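Local coordinates for 3-ketosteroid-delta4-5alpha-dehydrogenase (Rhodococcus jostii, PDB 4AT2), which catalyses FAD-dependent dehydrogenation of 3-ketosteroids, probably introducing the delta-4 double bond into 5alpha-reduced substrates during steroid catabolism, at residues G84-L89 against G163-G168; Y221-Q226 against K246-R251; G330-P335 against Q403-V408. All blocks are in the same frame, centred on the assembly; numbering follows the deposited sequence.

Interaction 1: residues G84-L89 against G163-G168; sequences GGFIYL and GLMYSG. With FAD (flavin-adenine dinucleotide), chain D.
F86 offers the edge of one ring both to the sulfur of M165 and to the flavin: SD of M165 lies 4.0 Å from CZ, while O4 of FAD sits in the ring plane beside CD2. The sulfur stands 81° off the ring normal, which makes this an edge-on Met-aromatic contact. M165 reaches it through a fully extended chain that crosses the phenyl obliquely. S167 fits between two aromatic residues. Its CB approaches CE1 of F86 to 3.7 Å, whereas OG turns to the edge of the Y88 ring, 3.6 Å from CD1. That hydroxyl is not spent on the tyrosine, since it is hydrogen-bonded to the carbonyl of S488, a residue of the steroid pocket.

The loop carrying F86 reads the flavin through main-chain atoms. G84 N donates to N5 of FAD at 3.1 Å. F86 N donates to O4 of FAD at 2.9 Å, with a weak second bond from G85 N. In return, FAD N3 gives a bond to F86 O at 3.0 Å. Chi1 of F86, -78°, sets CG beside the same backbone N that holds O4, keeping the ring close to the isoalloxazine; the side chain is about 4 Å from the bound androstenedione at the nearest atoms. M165 and S167 thus pack on a residue that touches the flavin and lies near the steroid.

Strands 87-88 and 164-165 are the outer members of a small antiparallel sheet with strand 185-186 between them. Beyond it, Y88 packs on helix 105-115 and L89 on helix 132-141.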
loop_
_atom_site.group_PDB
_atom_site.type_symbol
_atom_site.label_atom_id
_atom_site.label_comp_id
_atom_site.label_asym_id
_atom_site.label_seq_id
_atom_site.Cartn_x
_atom_site.Cartn_y
_atom_site.Cartn_z
ATOM N N GLY A 84 -23.500 10.287 1.175
ATOM C CA GLY A 84 -24.724 9.477 1.345
ATOM C C GLY A 84 -25.315 9.579 2.743
ATOM O O GLY A 84 -26.533 9.430 2.944
ATOM N N GLY A 85 -24.453 9.865 3.707
ATOM C CA GLY A 85 -24.880 10.112 5.074
ATOM C C GLY A 85 -24.702 8.946 6.020
ATOM O O GLY A 85 -25.077 9.052 7.189
ATOM N N PHE A 86 -24.119 7.842 5.544
ATOM C CA PHE A 86 -23.828 6.716 6.443
ATOM C C PHE A 86 -22.879 7.173 7.538
ATOM O O PHE A 86 -21.900 7.883 7.277
ATOM C CB PHE A 86 -23.132 5.572 5.707
ATOM C CG PHE A 86 -24.041 4.726 4.877
ATOM C CD1 PHE A 86 -24.734 3.663 5.440
ATOM C CD2 PHE A 86 -24.142 4.947 3.511
ATOM C CE1 PHE A 86 -25.553 2.854 4.657
ATOM C CE2 PHE A 86 -24.958 4.144 2.721
ATOM C CZ PHE A 86 -25.665 3.099 3.299
ATOM N N ILE A 87 -23.159 6.735 8.761
ATOM C CA ILE A 87 -22.277 6.947 9.901
ATOM C C ILE A 87 -22.146 5.569 10.552
ATOM O O ILE A 87 -23.155 4.976 10.940
ATOM C CB ILE A 87 -22.871 7.959 10.911
ATOM C CG1 ILE A 87 -23.425 9.204 10.199
ATOM C CG2 ILE A 87 -21.809 8.347 11.941
ATOM C CD1 ILE A 87 -24.175 10.157 11.117
ATOM N N TYR A 88 -20.918 5.048 10.605
ATOM C CA TYR A 88 -20.667 3.685 11.055
ATOM C C TYR A 88 -20.691 3.596 12.581
ATOM O O TYR A 88 -19.721 3.931 13.246
ATOM C CB TYR A 88 -19.337 3.148 10.480
ATOM C CG TYR A 88 -19.278 1.644 10.553
ATOM C CD1 TYR A 88 -19.790 0.867 9.511
ATOM C CD2 TYR A 88 -18.769 0.999 11.688
ATOM C CE1 TYR A 88 -19.779 -0.515 9.587
ATOM C CE2 TYR A 88 -18.748 -0.391 11.772
ATOM C CZ TYR A 88 -19.266 -1.134 10.725
ATOM O OH TYR A 88 -19.281 -2.502 10.803
ATOM N N LEU A 89 -21.815 3.146 13.132
ATOM C CA LEU A 89 -22.015 3.139 14.581
ATOM C C LEU A 89 -22.617 1.820 15.019
ATOM O O LEU A 89 -23.295 1.164 14.237
ATOM C CB LEU A 89 -22.938 4.290 14.988
ATOM C CG LEU A 89 -22.495 5.697 14.569
ATOM C CD1 LEU A 89 -23.618 6.671 14.844
ATOM C CD2 LEU A 89 -21.221 6.120 15.303
ATOM N N GLY A 163 -33.225 4.629 8.518
ATOM C CA GLY A 163 -32.069 5.026 9.308
ATOM C C GLY A 163 -30.981 3.986 9.491
ATOM O O GLY A 163 -29.882 4.317 9.921
ATOM N N LEU A 164 -31.272 2.725 9.181
ATOM C CA LEU A 164 -30.290 1.664 9.432
ATOM C C LEU A 164 -30.178 0.704 8.254
ATOM O O LEU A 164 -31.186 0.324 7.647
ATOM C CB LEU A 164 -30.637 0.913 10.736
ATOM C CG LEU A 164 -29.637 -0.106 11.304
ATOM C CD1 LEU A 164 -28.375 0.570 11.827
ATOM C CD2 LEU A 164 -30.309 -0.883 12.428
ATOM N N MET A 165 -28.943 0.331 7.927
ATOM C CA MET A 165 -28.678 -0.543 6.780
ATOM C C MET A 165 -27.319 -1.196 6.981
ATOM O O MET A 165 -26.431 -0.588 7.572
ATOM C CB MET A 165 -28.684 0.300 5.498
ATOM C CG MET A 165 -28.577 -0.482 4.203
ATOM S SD MET A 165 -28.764 0.642 2.796
ATOM C CE MET A 165 -28.185 -0.408 1.470
ATOM N N TYR A 166 -27.166 -2.436 6.519
ATOM C CA TYR A 166 -25.833 -3.040 6.433
ATOM C C TYR A 166 -24.979 -2.230 5.478
ATOM O O TYR A 166 -25.448 -1.815 4.417
ATOM C CB TYR A 166 -25.893 -4.496 5.954
ATOM C CG TYR A 166 -26.248 -5.475 7.052
ATOM C CD1 TYR A 166 -25.285 -5.880 7.985
ATOM C CD2 TYR A 166 -27.545 -5.994 7.165
ATOM C CE1 TYR A 166 -25.597 -6.784 8.996
ATOM C CE2 TYR A 166 -27.868 -6.896 8.176
ATOM C CZ TYR A 166 -26.893 -7.285 9.084
ATOM O OH TYR A 166 -27.204 -8.175 10.096
ATOM N N SER A 167 -23.718 -2.011 5.846
ATOM C CA SER A 167 -22.877 -1.089 5.074
ATOM C C SER A 167 -21.412 -1.524 4.952
ATOM O O SER A 167 -20.589 -0.780 4.404
ATOM C CB SER A 167 -22.985 0.340 5.663
ATOM O OG SER A 167 -22.268 0.468 6.884
ATOM N N GLY A 168 -21.090 -2.713 5.460
ATOM C CA GLY A 168 -19.697 -3.169 5.481
ATOM C C GLY A 168 -19.443 -4.624 5.128
ATOM O O GLY A 168 -18.300 -5.085 5.212
HETATM P PA FAD D . -14.711 17.516 4.438
HETATM O O1A FAD D . -16.071 17.190 4.917
HETATM O O2A FAD D . -14.460 17.558 2.990
HETATM O O5B FAD D . -14.291 18.925 5.074
HETATM C C5B FAD D . -12.995 19.483 4.837
HETATM C C4B FAD D . -13.140 21.006 4.681
HETATM O O4B FAD D . -11.788 21.510 4.613
HETATM C C3B FAD D . -13.808 21.339 3.341
HETATM O O3B FAD D . -14.918 22.243 3.574
HETATM C C2B FAD D . -12.688 21.991 2.523
HETATM O O2B FAD D . -13.222 23.023 1.651
HETATM C C1B FAD D . -11.800 22.580 3.617
HETATM N N9A FAD D . -10.396 22.796 3.203
HETATM C C8A FAD D . -9.650 22.082 2.350
HETATM N N7A FAD D . -8.441 22.636 2.292
HETATM C C5A FAD D . -8.421 23.697 3.122
HETATM C C6A FAD D . -7.481 24.615 3.458
HETATM N N6A FAD D . -6.269 24.532 2.909
HETATM N N1A FAD D . -7.736 25.603 4.332
HETATM C C2A FAD D . -8.985 25.701 4.928
HETATM N N3A FAD D . -9.945 24.758 4.575
HETATM C C4A FAD D . -9.636 23.783 3.679
HETATM N N1 FAD D . -18.255 8.603 3.940
HETATM C C2 FAD D . -19.056 8.068 4.933
HETATM O O2 FAD D . -18.552 7.755 6.003
HETATM N N3 FAD D . -20.430 7.893 4.713
HETATM C C4 FAD D . -20.992 8.219 3.478
HETATM O O4 FAD D . -22.202 8.036 3.315
HETATM C C4X FAD D . -20.179 8.753 2.472
HETATM N N5 FAD D . -20.687 9.060 1.253
HETATM C C5X FAD D . -19.847 9.349 0.239
HETATM C C6 FAD D . -20.326 9.416 -1.074
HETATM C C7 FAD D . -19.469 9.731 -2.131
HETATM C C7M FAD D . -20.007 9.785 -3.433
HETATM C C8 FAD D . -18.102 9.972 -1.877
HETATM C C8M FAD D . -17.183 10.302 -2.895
HETATM C C9 FAD D . -17.631 9.916 -0.564
HETATM C C9A FAD D . -18.492 9.582 0.493
HETATM N N10 FAD D . -18.034 9.492 1.765
HETATM C C10 FAD D . -18.816 8.944 2.706
HETATM C "C1'" FAD D . -16.721 10.046 2.188
HETATM C "C2'" FAD D . -16.939 11.320 3.019
HETATM O "O2'" FAD D . -17.781 12.172 2.239
HETATM C "C3'" FAD D . -15.606 12.028 3.307
HETATM O "O3'" FAD D . -14.529 11.094 3.500
HETATM C "C4'" FAD D . -15.753 12.916 4.554
HETATM O "O4'" FAD D . -16.834 13.832 4.326
HETATM C "C5'" FAD D . -14.466 13.704 4.812
HETATM O "O5'" FAD D . -14.628 14.452 6.032
HETATM P P FAD D . -13.586 15.625 6.403
HETATM O O1P FAD D . -12.222 15.091 6.483
HETATM O O2P FAD D . -14.166 16.386 7.559
HETATM O O3P FAD D . -13.571 16.500 5.028
#

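Interaction 2: residues Y221-Q226 against K246-R251; sequences YDMRVQ and KEVAVR. With FAD (flavin-adenine dinucleotide), chain D.
M223 meets V248 and V250 without any flat group between them; the planar partner is the adenine of FAD. The V225 backbone pairs with adenine near its plane: V225 N donates to FAD N1A at 2.9 Å (N-H...acceptor angle 160°), and FAD N6A donates to V225 O at 3.2 Å. M223 O instead stands well out of that plane, 3.0 Å from C2A. The other flat group, the guanidinium of R224, has OE1 of Q226 in its plane at one edge.

Across to 246-251, the contacts under 4.5 Å are all apolar. Strand 236-243 runs between the two strands, and so side chains must bridge the distance. A bend at chi2 (-79°) carries the M223 thioether across: SD packs 3.9 Å from CG2 of V248, the two side chains crossing at about a right angle. CE then meets CG2 of V250 tip to tip at 4.1 Å. Y40 touches both M223 and V250, and L70 of strand 67-70 packs against the same pair.

Dispersion alone thus acts directly between these segments, while both are hydrogen-bonded through their backbones to strand 236-243. Polar recognition is left to the main chain: a donor facing N1A and an acceptor facing N6A suit adenine and would probably discriminate against guanine.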
loop_
_atom_site.group_PDB
_atom_site.type_symbol
_atom_site.label_atom_id
_atom_site.label_comp_id
_atom_site.label_asym_id
_atom_site.label_seq_id
_atom_site.Cartn_x
_atom_site.Cartn_y
_atom_site.Cartn_z
ATOM N N TYR A 221 -14.376 32.607 5.920
ATOM C CA TYR A 221 -14.412 31.899 4.635
ATOM C C TYR A 221 -13.342 32.421 3.676
ATOM O O TYR A 221 -12.653 33.392 3.986
ATOM C CB TYR A 221 -15.828 31.972 4.036
ATOM C CG TYR A 221 -16.821 31.199 4.875
ATOM C CD1 TYR A 221 -16.885 29.806 4.796
ATOM C CD2 TYR A 221 -17.661 31.851 5.782
ATOM C CE1 TYR A 221 -17.769 29.085 5.579
ATOM C CE2 TYR A 221 -18.553 31.133 6.564
ATOM C CZ TYR A 221 -18.595 29.752 6.465
ATOM O OH TYR A 221 -19.478 29.017 7.233
ATOM N N ASP A 222 -13.192 31.756 2.532
ATOM C CA ASP A 222 -12.081 31.998 1.609
ATOM C C ASP A 222 -10.718 31.903 2.298
ATOM O O ASP A 222 -9.755 32.548 1.878
ATOM C CB ASP A 222 -12.220 33.353 0.894
ATOM C CG ASP A 222 -11.406 33.417 -0.389
ATOM O OD1 ASP A 222 -11.393 32.416 -1.131
ATOM O OD2 ASP A 222 -10.774 34.464 -0.658
ATOM N N MET A 223 -10.644 31.098 3.360
ATOM C CA MET A 223 -9.423 30.919 4.129
ATOM C C MET A 223 -8.693 29.695 3.647
ATOM O O MET A 223 -9.032 28.581 4.055
ATOM C CB MET A 223 -9.758 30.692 5.601
ATOM C CG MET A 223 -9.917 31.953 6.409
ATOM S SD MET A 223 -8.321 32.658 6.873
ATOM C CE MET A 223 -8.933 33.932 7.966
ATOM N N ARG A 224 -7.706 29.884 2.778
ATOM C CA ARG A 224 -6.887 28.767 2.355
ATOM C C ARG A 224 -5.669 28.645 3.266
ATOM O O ARG A 224 -4.684 29.346 3.093
ATOM C CB ARG A 224 -6.459 28.908 0.896
ATOM C CG ARG A 224 -5.785 27.639 0.370
ATOM C CD ARG A 224 -5.345 27.779 -1.074
ATOM N NE ARG A 224 -4.268 28.758 -1.218
ATOM C CZ ARG A 224 -3.773 29.165 -2.383
ATOM N NH1 ARG A 224 -4.255 28.677 -3.525
ATOM N NH2 ARG A 224 -2.795 30.059 -2.409
ATOM N N VAL A 225 -5.739 27.750 4.244
ATOM C CA VAL A 225 -4.628 27.592 5.173
ATOM C C VAL A 225 -3.430 27.032 4.416
ATOM O O VAL A 225 -3.588 26.126 3.604
ATOM C CB VAL A 225 -5.019 26.694 6.374
ATOM C CG1 VAL A 225 -3.842 26.503 7.325
ATOM C CG2 VAL A 225 -6.196 27.295 7.120
ATOM N N GLN A 226 -2.244 27.581 4.690
ATOM C CA GLN A 226 -1.033 27.272 3.930
ATOM C C GLN A 226 0.076 26.628 4.753
ATOM O O GLN A 226 0.746 25.711 4.277
ATOM C CB GLN A 226 -0.469 28.545 3.293
ATOM C CG GLN A 226 -1.315 29.128 2.173
ATOM C CD GLN A 226 -0.907 30.549 1.847
ATOM O OE1 GLN A 226 -0.921 30.967 0.689
ATOM N NE2 GLN A 226 -0.533 31.299 2.869
ATOM N N LYS A 246 -4.994 38.014 0.034
ATOM C CA LYS A 246 -3.823 38.423 0.808
ATOM C C LYS A 246 -3.438 37.420 1.890
ATOM O O LYS A 246 -4.258 36.623 2.342
ATOM C CB LYS A 246 -3.979 39.841 1.389
ATOM C CG LYS A 246 -5.034 40.005 2.459
ATOM C CD LYS A 246 -4.907 41.376 3.115
ATOM C CE LYS A 246 -5.751 41.461 4.373
ATOM N NZ LYS A 246 -7.201 41.317 4.072
ATOM N N GLU A 247 -2.179 37.475 2.298
ATOM C CA GLU A 247 -1.706 36.631 3.391
ATOM C C GLU A 247 -2.244 37.140 4.720
ATOM O O GLU A 247 -2.188 38.344 5.003
ATOM C CB GLU A 247 -0.173 36.574 3.433
ATOM C CG GLU A 247 0.351 35.821 4.650
ATOM C CD GLU A 247 1.851 35.602 4.641
ATOM O OE1 GLU A 247 2.365 35.039 3.656
ATOM O OE2 GLU A 247 2.509 35.972 5.635
ATOM N N VAL A 248 -2.772 36.219 5.526
ATOM C CA VAL A 248 -3.229 36.526 6.878
ATOM C C VAL A 248 -2.597 35.551 7.877
ATOM O O VAL A 248 -2.240 34.424 7.514
ATOM C CB VAL A 248 -4.774 36.516 6.995
ATOM C CG1 VAL A 248 -5.397 37.593 6.109
ATOM C CG2 VAL A 248 -5.349 35.142 6.646
ATOM N N ALA A 249 -2.441 35.988 9.125
ATOM C CA ALA A 249 -1.974 35.085 10.192
ATOM C C ALA A 249 -3.054 34.960 11.258
ATOM O O ALA A 249 -3.660 35.954 11.656
ATOM C CB ALA A 249 -0.672 35.597 10.796
ATOM N N VAL A 250 -3.294 33.737 11.716
ATOM C CA VAL A 250 -4.350 33.473 12.687
ATOM C C VAL A 250 -3.734 32.809 13.909
ATOM O O VAL A 250 -3.121 31.747 13.789
ATOM C CB VAL A 250 -5.442 32.549 12.094
ATOM C CG1 VAL A 250 -6.516 32.275 13.132
ATOM C CG2 VAL A 250 -6.060 33.162 10.835
ATOM N N ARG A 251 -3.897 33.433 15.074
ATOM C CA ARG A 251 -3.298 32.938 16.310
ATOM C C ARG A 251 -4.199 31.916 16.989
ATOM O O ARG A 251 -5.411 32.107 17.052
ATOM C CB ARG A 251 -3.014 34.085 17.278
ATOM C CG ARG A 251 -2.070 33.661 18.390
ATOM C CD ARG A 251 -1.388 34.846 19.035
ATOM N NE ARG A 251 -2.162 35.384 20.146
ATOM C CZ ARG A 251 -2.140 34.891 21.384
ATOM N NH1 ARG A 251 -1.405 33.816 21.667
ATOM N NH2 ARG A 251 -2.868 35.462 22.337
HETATM P PA FAD D . -14.711 17.516 4.438
HETATM O O1A FAD D . -16.071 17.190 4.917
HETATM O O2A FAD D . -14.460 17.558 2.990
HETATM O O5B FAD D . -14.291 18.925 5.074
HETATM C C5B FAD D . -12.995 19.483 4.837
HETATM C C4B FAD D . -13.140 21.006 4.681
HETATM O O4B FAD D . -11.788 21.510 4.613
HETATM C C3B FAD D . -13.808 21.339 3.341
HETATM O O3B FAD D . -14.918 22.243 3.574
HETATM C C2B FAD D . -12.688 21.991 2.523
HETATM O O2B FAD D . -13.222 23.023 1.651
HETATM C C1B FAD D . -11.800 22.580 3.617
HETATM N N9A FAD D . -10.396 22.796 3.203
HETATM C C8A FAD D . -9.650 22.082 2.350
HETATM N N7A FAD D . -8.441 22.636 2.292
HETATM C C5A FAD D . -8.421 23.697 3.122
HETATM C C6A FAD D . -7.481 24.615 3.458
HETATM N N6A FAD D . -6.269 24.532 2.909
HETATM N N1A FAD D . -7.736 25.603 4.332
HETATM C C2A FAD D . -8.985 25.701 4.928
HETATM N N3A FAD D . -9.945 24.758 4.575
HETATM C C4A FAD D . -9.636 23.783 3.679
HETATM N N1 FAD D . -18.255 8.603 3.940
HETATM C C2 FAD D . -19.056 8.068 4.933
HETATM O O2 FAD D . -18.552 7.755 6.003
HETATM N N3 FAD D . -20.430 7.893 4.713
HETATM C C4 FAD D . -20.992 8.219 3.478
HETATM O O4 FAD D . -22.202 8.036 3.315
HETATM C C4X FAD D . -20.179 8.753 2.472
HETATM N N5 FAD D . -20.687 9.060 1.253
HETATM C C5X FAD D . -19.847 9.349 0.239
HETATM C C6 FAD D . -20.326 9.416 -1.074
HETATM C C7 FAD D . -19.469 9.731 -2.131
HETATM C C7M FAD D . -20.007 9.785 -3.433
HETATM C C8 FAD D . -18.102 9.972 -1.877
HETATM C C8M FAD D . -17.183 10.302 -2.895
HETATM C C9 FAD D . -17.631 9.916 -0.564
HETATM C C9A FAD D . -18.492 9.582 0.493
HETATM N N10 FAD D . -18.034 9.492 1.765
HETATM C C10 FAD D . -18.816 8.944 2.706
HETATM C "C1'" FAD D . -16.721 10.046 2.188
HETATM C "C2'" FAD D . -16.939 11.320 3.019
HETATM O "O2'" FAD D . -17.781 12.172 2.239
HETATM C "C3'" FAD D . -15.606 12.028 3.307
HETATM O "O3'" FAD D . -14.529 11.094 3.500
HETATM C "C4'" FAD D . -15.753 12.916 4.554
HETATM O "O4'" FAD D . -16.834 13.832 4.326
HETATM C "C5'" FAD D . -14.466 13.704 4.812
HETATM O "O5'" FAD D . -14.628 14.452 6.032
HETATM P P FAD D . -13.586 15.625 6.403
HETATM O O1P FAD D . -12.222 15.091 6.483
HETATM O O2P FAD D . -14.166 16.386 7.559
HETATM O O3P FAD D . -13.571 16.500 5.028
#

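Interaction 3: residues G330-P335 against Q403-V408; sequences GQRYVP and QSTVEV
T405 points from helix 401-413 at the backbone of the 330-335 loop, a helix-to-loop docking in which a threonine hydroxyl grips a main-chain carbonyl. OG1 donates to O of G330 at 2.6 Å, a short bond. The hydroxyl meets the oxygen at a C=O...donor angle of 143° and is tilted 26° from the carbonyl plane.

The two branches of T405 divide the work. Chi1 of -72° puts OG1 beside the backbone N, where it is also hydrogen-bonded to the carbonyl of A401, one turn earlier in the helix. The hydroxyl has a single proton, so the carbonyls of G330 and A401 must share it or compete for it. The same torsion sends CG2 the other way, toward R332, whose side chain passes it obliquely with CG 4.0 Å from the methyl. I324 and V326 also pack on the threonine. With a valine in its place, the carbonyl of G330 would probably be left without its short bond to the helix, even though a methyl could still lie against R332.

The R332 side chain meets T405 through its aliphatic part. Its chain bends at chi3, and NH2 forms salt bridges with E336 and D418, so the charge is probably balanced there, away from T405. Q331 is directed away from the helix: its NE2 bonds to O of R332 of the second subunit, and the reciprocal bond is made as well. S404 meets S404 of that subunit, so both segments reach the dimer interface.

One water completes the junction, accepting from R332 N at 3.0 Å and giving T405 OG1 a weak bond at 3.4 Å.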
loop_
_atom_site.group_PDB
_atom_site.type_symbol
_atom_site.label_atom_id
_atom_site.label_comp_id
_atom_site.label_asym_id
_atom_site.label_seq_id
_atom_site.Cartn_x
_atom_site.Cartn_y
_atom_site.Cartn_z
ATOM N N GLY A 330 -12.537 -15.622 -16.410
ATOM C CA GLY A 330 -13.839 -16.295 -16.295
ATOM C C GLY A 330 -14.080 -17.005 -14.968
ATOM O O GLY A 330 -14.939 -17.884 -14.875
ATOM N N GLN A 331 -13.348 -16.595 -13.930
ATOM C CA GLN A 331 -13.402 -17.243 -12.609
ATOM C C GLN A 331 -14.139 -16.385 -11.589
ATOM O O GLN A 331 -13.937 -15.174 -11.543
ATOM C CB GLN A 331 -11.980 -17.451 -12.066
ATOM C CG GLN A 331 -11.100 -18.341 -12.928
ATOM C CD GLN A 331 -9.623 -18.192 -12.598
ATOM O OE1 GLN A 331 -9.200 -17.193 -12.021
ATOM N NE2 GLN A 331 -8.833 -19.178 -12.968
ATOM N N ARG A 332 -14.950 -17.010 -10.733
ATOM C CA ARG A 332 -15.527 -16.276 -9.598
ATOM C C ARG A 332 -14.455 -15.926 -8.565
ATOM O O ARG A 332 -13.474 -16.667 -8.405
ATOM C CB ARG A 332 -16.660 -17.074 -8.948
ATOM C CG ARG A 332 -17.911 -17.128 -9.796
ATOM C CD ARG A 332 -19.044 -17.829 -9.061
ATOM N NE ARG A 332 -19.560 -17.063 -7.911
ATOM C CZ ARG A 332 -19.704 -17.549 -6.675
ATOM N NH1 ARG A 332 -19.302 -18.783 -6.376
ATOM N NH2 ARG A 332 -20.216 -16.780 -5.710
ATOM N N TYR A 333 -14.646 -14.818 -7.853
ATOM C CA TYR A 333 -13.621 -14.357 -6.889
ATOM C C TYR A 333 -14.165 -13.669 -5.637
ATOM O O TYR A 333 -13.406 -13.425 -4.697
ATOM C CB TYR A 333 -12.625 -13.415 -7.596
ATOM C CG TYR A 333 -13.282 -12.157 -8.140
ATOM C CD1 TYR A 333 -13.854 -12.153 -9.420
ATOM C CD2 TYR A 333 -13.314 -10.972 -7.390
ATOM C CE1 TYR A 333 -14.465 -11.020 -9.932
ATOM C CE2 TYR A 333 -13.923 -9.820 -7.898
ATOM C CZ TYR A 333 -14.485 -9.852 -9.170
ATOM O OH TYR A 333 -15.108 -8.744 -9.699
ATOM N N VAL A 334 -15.460 -13.339 -5.624
ATOM C CA VAL A 334 -16.059 -12.638 -4.474
ATOM C C VAL A 334 -17.536 -13.056 -4.327
ATOM O O VAL A 334 -18.221 -13.200 -5.330
ATOM C CB VAL A 334 -15.914 -11.098 -4.626
ATOM C CG1 VAL A 334 -16.683 -10.565 -5.847
ATOM C CG2 VAL A 334 -16.308 -10.361 -3.347
ATOM N N PRO A 335 -18.027 -13.273 -3.085
ATOM C CA PRO A 335 -19.469 -13.535 -2.995
ATOM C C PRO A 335 -20.250 -12.283 -3.410
ATOM O O PRO A 335 -19.916 -11.165 -2.993
ATOM C CB PRO A 335 -19.677 -13.849 -1.507
ATOM C CG PRO A 335 -18.546 -13.102 -0.827
ATOM C CD PRO A 335 -17.384 -13.306 -1.756
ATOM N N GLN A 403 -17.513 -21.735 -19.190
ATOM C CA GLN A 403 -18.409 -22.890 -19.127
ATOM C C GLN A 403 -18.185 -23.692 -17.854
ATOM O O GLN A 403 -19.137 -24.107 -17.196
ATOM C CB GLN A 403 -18.225 -23.803 -20.334
ATOM C CG GLN A 403 -18.654 -23.192 -21.662
ATOM C CD GLN A 403 -18.528 -24.200 -22.781
ATOM O OE1 GLN A 403 -19.282 -25.181 -22.842
ATOM N NE2 GLN A 403 -17.571 -23.975 -23.666
ATOM N N SER A 404 -16.921 -23.926 -17.521
ATOM C CA SER A 404 -16.607 -24.723 -16.339
ATOM C C SER A 404 -16.995 -23.998 -15.055
ATOM O O SER A 404 -17.537 -24.621 -14.150
ATOM C CB SER A 404 -15.134 -25.138 -16.310
ATOM O OG SER A 404 -14.279 -24.010 -16.250
ATOM N N THR A 405 -16.730 -22.696 -14.985
ATOM C CA THR A 405 -17.149 -21.891 -13.831
ATOM C C THR A 405 -18.648 -22.037 -13.585
ATOM O O THR A 405 -19.083 -22.255 -12.455
ATOM C CB THR A 405 -16.779 -20.414 -14.057
ATOM O OG1 THR A 405 -15.359 -20.304 -13.945
ATOM C CG2 THR A 405 -17.457 -19.468 -13.040
ATOM N N VAL A 406 -19.428 -21.931 -14.655
ATOM C CA VAL A 406 -20.880 -21.985 -14.527
ATOM C C VAL A 406 -21.350 -23.411 -14.212
ATOM O O VAL A 406 -22.279 -23.599 -13.414
ATOM C CB VAL A 406 -21.582 -21.399 -15.776
ATOM C CG1 VAL A 406 -23.094 -21.615 -15.709
ATOM C CG2 VAL A 406 -21.252 -19.919 -15.909
ATOM N N GLU A 407 -20.698 -24.407 -14.807
ATOM C CA GLU A 407 -21.072 -25.812 -14.539
ATOM C C GLU A 407 -20.906 -26.142 -13.048
ATOM O O GLU A 407 -21.813 -26.714 -12.427
ATOM C CB GLU A 407 -20.252 -26.787 -15.388
ATOM C CG GLU A 407 -20.725 -26.900 -16.827
ATOM C CD GLU A 407 -19.706 -27.564 -17.738
ATOM O OE1 GLU A 407 -18.722 -28.159 -17.237
ATOM O OE2 GLU A 407 -19.885 -27.476 -18.979
ATOM N N VAL A 408 -19.762 -25.770 -12.481
ATOM C CA VAL A 408 -19.459 -26.075 -11.075
ATOM C C VAL A 408 -20.384 -25.257 -10.169
ATOM O O VAL A 408 -20.972 -25.792 -9.218
ATOM C CB VAL A 408 -17.964 -25.834 -10.755
ATOM C CG1 VAL A 408 -17.670 -25.995 -9.254
ATOM C CG2 VAL A 408 -17.101 -26.785 -11.577
HETATM O O HOH W 1 -15.093 -19.965 -10.541
#

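In the fold
The three contacts illustrate how chemistry follows position within one chain. All three are buried, interaction 3 least so, with T405 partly exposed. Interaction 1 lies deepest, its centre about 10 Å from that of the chain, whereas interactions 2 and 3 lie about 28 and 30 Å out, on opposite sides of the chain's centre. They share no strand or helix, yet interactions 1 and 2 are linked by FAD: one attends the isoalloxazine and the other the adenine, with centres about 35 Å apart. Both combine side-chain packing with backbone bonds to the cofactor. Interaction 3 touches no FAD; there a side-chain-to-carbonyl bond and a water are added to apolar packing, close to the second subunit.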